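Local coordinates for putative uncharacterized protein (Methanosarcina barkeri str. Fusaro, PDB 3P43) that probably removes 3'-phosphate or 3'-ribonucleoside ends from DNA during repair, as a manganese-binding member of the LigD 3'-phosphoesterase superfamily, at residues V33-D38 with G98-W103; D51-S56 with T76-L81; I130-R135 with L146-A151. One frame throughout, in Å; residues are numbered along the deposited sequence.

In the fold
All three contacts are antiparallel pairings within a single curled sheet, the beta barrel of this protein, which has no alpha helix. Contact 1 joins strand 31-38 to strand 98-114. Contact 2 pairs strands 53-59 and 70-80 and falls, in sequence, between the two halves of contact 1; their centres are about 15 Å apart. Contact 3 follows near the C-terminus, with its centre about 21 Å from that of contact 1 and about 19 Å from that of contact 2. It connects to contact 2 through the neighbouring strands 70-80 and 145-149. Contact 1 supplies one of the manganese ligands and contact 2 comes close to the metal, whereas contact 3 lies on the opposite side of the chain's centre from both.

Contact 1 of 3, residues V33-D38 with G98-W103; sequences VVQRHD and GKVEIW. With MN (manganese (II) ion), chain B.
Arg36 and Glu101 form an antiparallel hydrogen-bonded pair, and their side chains run alongside each other, pointing the same way. The guanidinium and carboxylate planes are turned 60° apart, and Glu101 OE1 comes over one guanidinium face, where it makes a salt bridge of 3.0 Å to Arg36 NH1. A bend at chi3 (74°) brings the arginine's end in toward the glutamate. Water 1, lying in the guanidinium plane at its edge, accepts from Arg36 NH2 at 2.9 Å and donates to Glu101 OE2, closing a second link. Val34 and Trp103 also lie side by side: Val34 CG1 meets Trp103 CE3 obliquely at 3.3 Å, while Trp103 N donates to Val34 O (2.7 Å).

Gln35, His37, Val100 and Ile102 occupy the other face of the sheet. Val100 CG1 packs 3.6 Å from Gln35 CG, while the glutamine amide is held by Arg47 and by the carbonyls of Tyr83 and Phe86. The His37 ring turns its edge to Lys99 O and Gly98. Its NE2 bonds to Ala97 O, which probably sets the ring's rotation and turns ND1 to the manganese, 2.4 Å away. At Gly98's backbone angles a CB would jam against the preceding carbonyl oxygen. His43 and Asp45 of the adjoining strand 42-50 complete the protein ligands, and His37 brings this pair to the edge of the manganese site of a LigD-type phosphoesterase barrel.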
loop_
_atom_site.group_PDB
_atom_site.type_symbol
_atom_site.label_atom_id
_atom_site.label_comp_id
_atom_site.label_asym_id
_atom_site.label_seq_id
_atom_site.Cartn_x
_atom_site.Cartn_y
_atom_site.Cartn_z
ATOM N N VAL A 33 6.576 0.019 -1.189
ATOM C CA VAL A 33 6.581 1.379 -1.707
ATOM C C VAL A 33 5.238 2.032 -1.425
ATOM O O VAL A 33 4.200 1.367 -1.375
ATOM C CB VAL A 33 6.885 1.429 -3.220
ATOM C CG1 VAL A 33 5.727 0.864 -4.011
ATOM C CG2 VAL A 33 7.187 2.861 -3.666
ATOM N N VAL A 34 5.277 3.336 -1.200
ATOM C CA VAL A 34 4.073 4.127 -1.092
ATOM C C VAL A 34 4.166 5.234 -2.136
ATOM O O VAL A 34 5.070 6.068 -2.097
ATOM C CB VAL A 34 3.923 4.745 0.303
ATOM C CG1 VAL A 34 2.727 5.691 0.330
ATOM C CG2 VAL A 34 3.787 3.665 1.360
ATOM N N GLN A 35 3.238 5.221 -3.081
ATOM C CA GLN A 35 3.182 6.255 -4.101
ATOM C C GLN A 35 1.949 7.133 -3.915
ATOM O O GLN A 35 0.817 6.642 -3.887
ATOM C CB GLN A 35 3.193 5.625 -5.500
ATOM C CG GLN A 35 4.595 5.287 -6.020
ATOM C CD GLN A 35 4.580 4.189 -7.065
ATOM O OE1 GLN A 35 3.703 3.328 -7.054
ATOM N NE2 GLN A 35 5.563 4.204 -7.966
ATOM N N ARG A 36 2.179 8.431 -3.769
ATOM C CA ARG A 36 1.101 9.398 -3.809
ATOM C C ARG A 36 0.631 9.483 -5.247
ATOM O O ARG A 36 1.415 9.792 -6.142
ATOM C CB ARG A 36 1.584 10.767 -3.345
ATOM C CG ARG A 36 0.455 11.755 -3.118
ATOM C CD ARG A 36 0.982 13.110 -2.701
ATOM N NE ARG A 36 1.582 13.832 -3.817
ATOM C CZ ARG A 36 2.612 14.664 -3.701
ATOM N NH1 ARG A 36 3.169 14.872 -2.517
ATOM N NH2 ARG A 36 3.094 15.283 -4.772
ATOM N N HIS A 37 -0.645 9.199 -5.469
ATOM C CA HIS A 37 -1.183 9.163 -6.822
ATOM C C HIS A 37 -2.218 10.267 -7.004
ATOM O O HIS A 37 -3.286 10.228 -6.403
ATOM C CB HIS A 37 -1.796 7.792 -7.107
ATOM C CG HIS A 37 -2.157 7.575 -8.542
ATOM N ND1 HIS A 37 -2.878 6.482 -8.970
ATOM C CD2 HIS A 37 -1.900 8.313 -9.649
ATOM C CE1 HIS A 37 -3.049 6.553 -10.277
ATOM N NE2 HIS A 37 -2.464 7.654 -10.714
ATOM N N ASP A 38 -1.881 11.262 -7.819
ATOM C CA ASP A 38 -2.802 12.350 -8.126
ATOM C C ASP A 38 -3.627 12.002 -9.363
ATOM O O ASP A 38 -3.219 12.281 -10.486
ATOM C CB ASP A 38 -2.020 13.649 -8.362
ATOM C CG ASP A 38 -2.902 14.890 -8.273
ATOM O OD1 ASP A 38 -4.131 14.738 -8.115
ATOM O OD2 ASP A 38 -2.364 16.019 -8.353
ATOM N N GLY A 98 -2.375 9.560 -14.188
ATOM C CA GLY A 98 -2.200 10.599 -13.189
ATOM C C GLY A 98 -0.750 10.826 -12.809
ATOM O O GLY A 98 0.156 10.228 -13.384
ATOM N N LYS A 99 -0.537 11.700 -11.832
ATOM C CA LYS A 99 0.797 12.022 -11.351
ATOM C C LYS A 99 1.207 11.076 -10.230
ATOM O O LYS A 99 0.445 10.848 -9.286
ATOM C CB LYS A 99 0.837 13.466 -10.856
ATOM C CG LYS A 99 0.434 14.482 -11.921
ATOM C CD LYS A 99 0.124 15.836 -11.308
ATOM C CE LYS A 99 -0.197 16.870 -12.376
ATOM N NZ LYS A 99 0.925 16.976 -13.357
ATOM N N VAL A 100 2.417 10.538 -10.329
ATOM C CA VAL A 100 2.901 9.569 -9.354
ATOM C C VAL A 100 4.190 10.045 -8.698
ATOM O O VAL A 100 5.146 10.398 -9.382
ATOM C CB VAL A 100 3.163 8.199 -10.010
ATOM C CG1 VAL A 100 3.734 7.206 -8.988
ATOM C CG2 VAL A 100 1.888 7.660 -10.655
ATOM N N GLU A 101 4.211 10.051 -7.369
ATOM C CA GLU A 101 5.416 10.409 -6.623
ATOM C C GLU A 101 5.698 9.400 -5.517
ATOM O O GLU A 101 4.777 8.899 -4.871
ATOM C CB GLU A 101 5.296 11.808 -6.018
ATOM C CG GLU A 101 6.506 12.203 -5.172
ATOM C CD GLU A 101 6.472 13.655 -4.739
ATOM O OE1 GLU A 101 5.718 13.974 -3.794
ATOM O OE2 GLU A 101 7.196 14.477 -5.343
ATOM N N ILE A 102 6.974 9.102 -5.299
ATOM C CA ILE A 102 7.352 8.192 -4.230
ATOM C C ILE A 102 7.238 8.932 -2.912
ATOM O O ILE A 102 7.990 9.873 -2.663
ATOM C CB ILE A 102 8.793 7.670 -4.379
ATOM C CG1 ILE A 102 9.010 7.048 -5.758
ATOM C CG2 ILE A 102 9.088 6.635 -3.298
ATOM C CD1 ILE A 102 8.453 5.661 -5.885
ATOM N N TRP A 103 6.288 8.508 -2.081
ATOM C CA TRP A 103 6.078 9.096 -0.763
ATOM C C TRP A 103 6.941 8.421 0.298
ATOM O O TRP A 103 7.480 9.085 1.182
ATOM C CB TRP A 103 4.609 8.999 -0.377
ATOM C CG TRP A 103 4.259 9.662 0.926
ATOM C CD1 TRP A 103 4.046 10.994 1.135
ATOM C CD2 TRP A 103 4.037 9.019 2.192
ATOM N NE1 TRP A 103 3.721 11.223 2.449
ATOM C CE2 TRP A 103 3.708 10.027 3.118
ATOM C CE3 TRP A 103 4.095 7.692 2.631
ATOM C CZ2 TRP A 103 3.441 9.750 4.456
ATOM C CZ3 TRP A 103 3.824 7.419 3.960
ATOM C CH2 TRP A 103 3.500 8.442 4.855
HETATM MN MN MN B . -3.697 4.719 -7.562
HETATM O O HOH W 1 5.551 16.742 -5.426
#

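Contact 2 of 3, residues D51-S56 with T76-L81; sequences DGVLKS and TEDHPL
Leu54 sets CG anti to its carbonyl carbon (chi1 -69°), while Leu81 swings CG to the side away from its backbone N (chi1 -152°), and the two side chains then cross at about a right angle. Leu54 CD2 meets Leu81 CD1 at 3.6 Å, and the other branch, Leu54 CD1, lies 3.4 Å from Pro80 O. Cutting Leu54 back to an alanine would probably leave Leu81 CD1 without its apolar mate and open a gap beside the Pro80 carbonyl.

Ser56 turns its hydroxyl back along its own strand, where OG donates to Leu54 O at 3.0 Å. That carbonyl is gripped twice: His79 N reaches Leu54 O from the opposite face of its plane, at 3.1 Å. Arg47 bonds to the same hydroxyl and so helps fix its direction. The His79 ring is held in turn by ND1 donating to Glu77 O at 2.9 Å, with the acceptor close to the ring plane.

The backbone ladder is short. Leu54 N donates to His79 O at 2.9 Å, and farther along Thr76 N bonds to Ser56 O, the donor standing above the carbonyl plane. Between these points water 3 bridges the strands, accepting from Ser56 N and donating to Thr76 O and Asp78 OD1. Water 2 does the like at the other end, linking Gly52 O with Leu81 N. The Thr76 side chain touches Tyr95 and lies about 6 Å from the manganese, close to a phosphate ion probably picked up from the crystallisation liquor.

Strand 53-59 lies between strands 42-50 and 70-80, with Leu54 and His79 both resting on Arg47 of the former, and strand 70-80 goes on to pair with strand 145-149.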
loop_
_atom_site.group_PDB
_atom_site.type_symbol
_atom_site.label_atom_id
_atom_site.label_comp_id
_atom_site.label_asym_id
_atom_site.label_seq_id
_atom_site.Cartn_x
_atom_site.Cartn_y
_atom_site.Cartn_z
ATOM N N ASP A 51 5.814 -12.536 -4.088
ATOM C CA ASP A 51 5.870 -13.427 -5.240
ATOM C C ASP A 51 6.290 -12.710 -6.519
ATOM O O ASP A 51 5.735 -12.956 -7.586
ATOM C CB ASP A 51 4.516 -14.107 -5.443
ATOM C CG ASP A 51 4.185 -15.094 -4.333
ATOM O OD1 ASP A 51 4.894 -16.118 -4.215
ATOM O OD2 ASP A 51 3.214 -14.849 -3.580
ATOM N N GLY A 52 7.261 -11.812 -6.404
ATOM C CA GLY A 52 7.820 -11.150 -7.570
ATOM C C GLY A 52 7.025 -9.980 -8.120
ATOM O O GLY A 52 7.511 -9.264 -8.996
ATOM N N VAL A 53 5.802 -9.786 -7.630
ATOM C CA VAL A 53 5.025 -8.614 -8.019
ATOM C C VAL A 53 4.727 -7.708 -6.823
ATOM O O VAL A 53 5.086 -8.021 -5.689
ATOM C CB VAL A 53 3.702 -8.980 -8.749
ATOM C CG1 VAL A 53 3.988 -9.793 -9.999
ATOM C CG2 VAL A 53 2.737 -9.709 -7.812
ATOM N N LEU A 54 4.083 -6.580 -7.091
ATOM C CA LEU A 54 3.709 -5.645 -6.045
ATOM C C LEU A 54 2.217 -5.748 -5.762
ATOM O O LEU A 54 1.399 -5.238 -6.528
ATOM C CB LEU A 54 4.059 -4.213 -6.459
ATOM C CG LEU A 54 5.546 -3.857 -6.550
ATOM C CD1 LEU A 54 5.742 -2.479 -7.174
ATOM C CD2 LEU A 54 6.182 -3.917 -5.179
ATOM N N LYS A 55 1.857 -6.417 -4.671
ATOM C CA LYS A 55 0.456 -6.476 -4.260
ATOM C C LYS A 55 0.086 -5.079 -3.780
ATOM O O LYS A 55 0.838 -4.469 -3.017
ATOM C CB LYS A 55 0.255 -7.509 -3.147
ATOM C CG LYS A 55 -1.205 -7.896 -2.907
ATOM C CD LYS A 55 -1.325 -8.922 -1.778
ATOM C CE LYS A 55 -2.779 -9.194 -1.416
ATOM N NZ LYS A 55 -3.548 -9.763 -2.557
ATOM N N SER A 56 -1.063 -4.571 -4.221
ATOM C CA SER A 56 -1.330 -3.137 -4.104
ATOM C C SER A 56 -2.684 -2.770 -3.508
ATOM O O SER A 56 -3.680 -3.467 -3.720
ATOM C CB SER A 56 -1.181 -2.466 -5.474
ATOM O OG SER A 56 0.148 -2.575 -5.946
ATOM N N THR A 76 -6.100 -3.193 -5.241
ATOM C CA THR A 76 -6.086 -2.882 -6.662
ATOM C C THR A 76 -5.322 -3.999 -7.367
ATOM O O THR A 76 -4.960 -4.997 -6.746
ATOM C CB THR A 76 -5.407 -1.533 -6.943
ATOM O OG1 THR A 76 -4.059 -1.569 -6.457
ATOM C CG2 THR A 76 -6.165 -0.399 -6.252
ATOM N N GLU A 77 -5.073 -3.842 -8.659
ATOM C CA GLU A 77 -4.372 -4.883 -9.396
ATOM C C GLU A 77 -2.879 -4.899 -9.081
ATOM O O GLU A 77 -2.314 -3.884 -8.694
ATOM C CB GLU A 77 -4.617 -4.739 -10.897
ATOM C CG GLU A 77 -5.913 -5.394 -11.358
ATOM C CD GLU A 77 -6.806 -4.451 -12.136
ATOM O OE1 GLU A 77 -6.280 -3.688 -12.975
ATOM O OE2 GLU A 77 -8.037 -4.477 -11.914
ATOM N N ASP A 78 -2.257 -6.067 -9.227
ATOM C CA ASP A 78 -0.812 -6.197 -9.095
ATOM C C ASP A 78 -0.082 -5.240 -10.029
ATOM O O ASP A 78 -0.524 -4.985 -11.150
ATOM C CB ASP A 78 -0.378 -7.624 -9.432
ATOM C CG ASP A 78 -0.907 -8.641 -8.454
ATOM O OD1 ASP A 78 -1.437 -8.224 -7.402
ATOM O OD2 ASP A 78 -0.795 -9.854 -8.739
ATOM N N HIS A 79 1.046 -4.716 -9.575
ATOM C CA HIS A 79 1.903 -3.933 -10.448
ATOM C C HIS A 79 3.218 -4.659 -10.573
ATOM O O HIS A 79 3.598 -5.401 -9.667
ATOM C CB HIS A 79 2.134 -2.542 -9.863
ATOM C CG HIS A 79 0.955 -1.634 -9.993
ATOM N ND1 HIS A 79 -0.280 -1.940 -9.464
ATOM C CD2 HIS A 79 0.818 -0.431 -10.597
ATOM C CE1 HIS A 79 -1.127 -0.961 -9.733
ATOM N NE2 HIS A 79 -0.484 -0.033 -10.418
ATOM N N PRO A 80 3.925 -4.451 -11.695
ATOM C CA PRO A 80 5.256 -5.038 -11.831
ATOM C C PRO A 80 6.204 -4.410 -10.817
ATOM O O PRO A 80 6.039 -3.253 -10.432
ATOM C CB PRO A 80 5.660 -4.668 -13.262
ATOM C CG PRO A 80 4.840 -3.466 -13.591
ATOM C CD PRO A 80 3.543 -3.653 -12.874
ATOM N N LEU A 81 7.187 -5.187 -10.388
ATOM C CA LEU A 81 8.139 -4.769 -9.373
ATOM C C LEU A 81 8.831 -3.452 -9.723
ATOM O O LEU A 81 9.075 -2.616 -8.850
ATOM C CB LEU A 81 9.166 -5.884 -9.165
ATOM C CG LEU A 81 9.844 -6.025 -7.805
ATOM C CD1 LEU A 81 8.898 -5.654 -6.682
ATOM C CD2 LEU A 81 10.341 -7.455 -7.641
HETATM O O HOH W 2 7.107 -7.822 -11.780
HETATM O O HOH W 3 -2.752 -6.225 -5.776
#

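Contact 3 of 3, residues I130-R135 with L146-A151; sequences IYVLIR and LFFKKA
Ile130, Val132 and Ile134 are laced to Leu146, Phe148 and Lys150 by five backbone hydrogen bonds, a regular antiparallel ladder. Among them, Lys150 N donates to Ile130 O at 2.7 Å and Val132 N to Phe148 O at 2.8 Å.

Two CH-pi contacts come next, one on each face of the sheet. Phe148 holds CG between its backbone N and carbonyl carbon (chi1 61°), which lays the ring alongside Val132; Val132 CB sits over its face, 4.0 Å from the centroid. Arg70 of the adjoining strand 70-80 makes a cation-pi contact with the same ring. Lys149 CB covers the Tyr131 ring similarly, 3.8 Å from its centroid, and the extended lysine chain runs on past the phenol.

On the side of the sheet carrying Tyr131, Leu133 and Phe147, the packing is apolar. Leu133 CD2 presses on Phe147 CD1 at 3.3 Å, a close approach, and the Phe147 ring meets that of Tyr131 obliquely, with planes at 44°.

The polar ends are held by loop carbonyls: Tyr131 OH bonds to Pro64 O and Lys149 NZ to Lys65 O. Water 5 accepts from Lys149 NZ and makes a weak bond to Tyr131 OH.

This beta hairpin is flanked on both sides: strand 117-123 pairs with strand 130-135, and strand 70-80 with strand 145-149, where Ala73 touches both Leu133 and Phe147.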
loop_
_atom_site.group_PDB
_atom_site.type_symbol
_atom_site.label_atom_id
_atom_site.label_comp_id
_atom_site.label_asym_id
_atom_site.label_seq_id
_atom_site.Cartn_x
_atom_site.Cartn_y
_atom_site.Cartn_z
ATOM N N ILE A 130 5.416 -2.418 12.907
ATOM C CA ILE A 130 4.442 -3.404 12.470
ATOM C C ILE A 130 3.143 -2.773 11.987
ATOM O O ILE A 130 2.542 -1.955 12.675
ATOM C CB ILE A 130 4.163 -4.452 13.563
ATOM C CG1 ILE A 130 5.482 -5.030 14.087
ATOM C CG2 ILE A 130 3.272 -5.564 13.018
ATOM C CD1 ILE A 130 5.320 -5.905 15.311
ATOM N N TYR A 131 2.735 -3.165 10.787
ATOM C CA TYR A 131 1.503 -2.694 10.175
ATOM C C TYR A 131 0.600 -3.877 9.863
ATOM O O TYR A 131 1.087 -4.972 9.590
ATOM C CB TYR A 131 1.814 -1.907 8.901
ATOM C CG TYR A 131 2.283 -0.507 9.183
ATOM C CD1 TYR A 131 1.463 0.581 8.930
ATOM C CD2 TYR A 131 3.541 -0.271 9.732
ATOM C CE1 TYR A 131 1.883 1.868 9.202
ATOM C CE2 TYR A 131 3.972 1.016 10.004
ATOM C CZ TYR A 131 3.136 2.080 9.743
ATOM O OH TYR A 131 3.545 3.364 10.011
ATOM N N VAL A 132 -0.710 -3.653 9.908
ATOM C CA VAL A 132 -1.683 -4.727 9.737
ATOM C C VAL A 132 -2.717 -4.384 8.668
ATOM O O VAL A 132 -3.232 -3.265 8.619
ATOM C CB VAL A 132 -2.412 -5.051 11.078
ATOM C CG1 VAL A 132 -3.333 -6.266 10.931
ATOM C CG2 VAL A 132 -1.403 -5.293 12.194
ATOM N N LEU A 133 -2.997 -5.351 7.801
ATOM C CA LEU A 133 -4.099 -5.257 6.849
ATOM C C LEU A 133 -5.090 -6.388 7.113
ATOM O O LEU A 133 -4.721 -7.564 7.075
ATOM C CB LEU A 133 -3.580 -5.341 5.412
ATOM C CG LEU A 133 -2.789 -4.126 4.906
ATOM C CD1 LEU A 133 -1.947 -4.490 3.702
ATOM C CD2 LEU A 133 -3.721 -2.977 4.580
ATOM N N ILE A 134 -6.343 -6.032 7.394
ATOM C CA ILE A 134 -7.386 -7.026 7.652
ATOM C C ILE A 134 -8.553 -6.813 6.707
ATOM O O ILE A 134 -9.148 -5.738 6.686
ATOM C CB ILE A 134 -7.913 -6.943 9.100
ATOM C CG1 ILE A 134 -6.759 -7.015 10.101
ATOM C CG2 ILE A 134 -8.914 -8.059 9.379
ATOM C CD1 ILE A 134 -7.219 -7.005 11.541
ATOM N N ARG A 135 -8.887 -7.832 5.922
ATOM C CA ARG A 135 -9.962 -7.687 4.951
ATOM C C ARG A 135 -11.303 -7.887 5.633
ATOM O O ARG A 135 -11.563 -8.950 6.191
ATOM C CB ARG A 135 -9.811 -8.673 3.791
ATOM C CG ARG A 135 -10.780 -8.389 2.646
ATOM C CD ARG A 135 -10.599 -9.366 1.494
ATOM N NE ARG A 135 -11.146 -10.684 1.802
ATOM C CZ ARG A 135 -10.965 -11.760 1.044
ATOM N NH1 ARG A 135 -10.237 -11.674 -0.061
ATOM N NH2 ARG A 135 -11.500 -12.925 1.396
ATOM N N LEU A 146 -8.967 -3.036 6.436
ATOM C CA LEU A 146 -8.634 -2.116 7.519
ATOM C C LEU A 146 -7.114 -2.041 7.652
ATOM O O LEU A 146 -6.454 -3.058 7.855
ATOM C CB LEU A 146 -9.231 -2.605 8.834
ATOM C CG LEU A 146 -9.125 -1.608 9.982
ATOM C CD1 LEU A 146 -10.149 -0.524 9.762
ATOM C CD2 LEU A 146 -9.355 -2.299 11.312
ATOM N N PHE A 147 -6.566 -0.835 7.556
ATOM C CA PHE A 147 -5.121 -0.644 7.502
ATOM C C PHE A 147 -4.631 0.198 8.686
ATOM O O PHE A 147 -5.089 1.317 8.883
ATOM C CB PHE A 147 -4.772 0.040 6.175
ATOM C CG PHE A 147 -3.302 0.275 5.958
ATOM C CD1 PHE A 147 -2.354 -0.605 6.458
ATOM C CD2 PHE A 147 -2.872 1.363 5.214
ATOM C CE1 PHE A 147 -1.005 -0.391 6.239
ATOM C CE2 PHE A 147 -1.522 1.585 4.992
ATOM C CZ PHE A 147 -0.587 0.707 5.507
ATOM N N PHE A 148 -3.699 -0.331 9.473
ATOM C CA PHE A 148 -3.201 0.419 10.623
ATOM C C PHE A 148 -1.831 -0.032 11.123
ATOM O O PHE A 148 -1.375 -1.134 10.829
ATOM C CB PHE A 148 -4.217 0.378 11.779
ATOM C CG PHE A 148 -4.516 -1.011 12.284
ATOM C CD1 PHE A 148 -3.820 -1.536 13.358
ATOM C CD2 PHE A 148 -5.503 -1.782 11.689
ATOM C CE1 PHE A 148 -4.097 -2.811 13.831
ATOM C CE2 PHE A 148 -5.789 -3.056 12.156
ATOM C CZ PHE A 148 -5.082 -3.571 13.228
ATOM N N LYS A 149 -1.188 0.838 11.896
ATOM C CA LYS A 149 0.072 0.515 12.547
ATOM C C LYS A 149 -0.210 -0.090 13.917
ATOM O O LYS A 149 -0.985 0.461 14.693
ATOM C CB LYS A 149 0.934 1.767 12.703
ATOM C CG LYS A 149 2.283 1.490 13.350
ATOM C CD LYS A 149 3.102 2.753 13.522
ATOM C CE LYS A 149 4.390 2.456 14.275
ATOM N NZ LYS A 149 5.247 3.663 14.368
ATOM N N LYS A 150 0.419 -1.225 14.210
ATOM C CA LYS A 150 0.199 -1.913 15.484
ATOM C C LYS A 150 0.652 -1.061 16.671
ATOM O O LYS A 150 1.697 -0.407 16.624
ATOM C CB LYS A 150 0.902 -3.273 15.491
ATOM C CG LYS A 150 -0.012 -4.444 15.806
ATOM C CD LYS A 150 0.676 -5.767 15.528
ATOM C CE LYS A 150 -0.230 -6.950 15.834
ATOM N NZ LYS A 150 -0.474 -7.092 17.296
ATOM N N ALA A 151 -0.145 -1.078 17.732
ATOM C CA ALA A 151 0.105 -0.266 18.918
ATOM C C ALA A 151 1.462 -0.569 19.531
ATOM O O ALA A 151 2.094 0.308 20.116
ATOM C CB ALA A 151 -1.003 -0.471 19.949
HETATM O O HOH W 4 4.480 -0.775 15.542
HETATM O O HOH W 5 6.237 4.822 11.553
#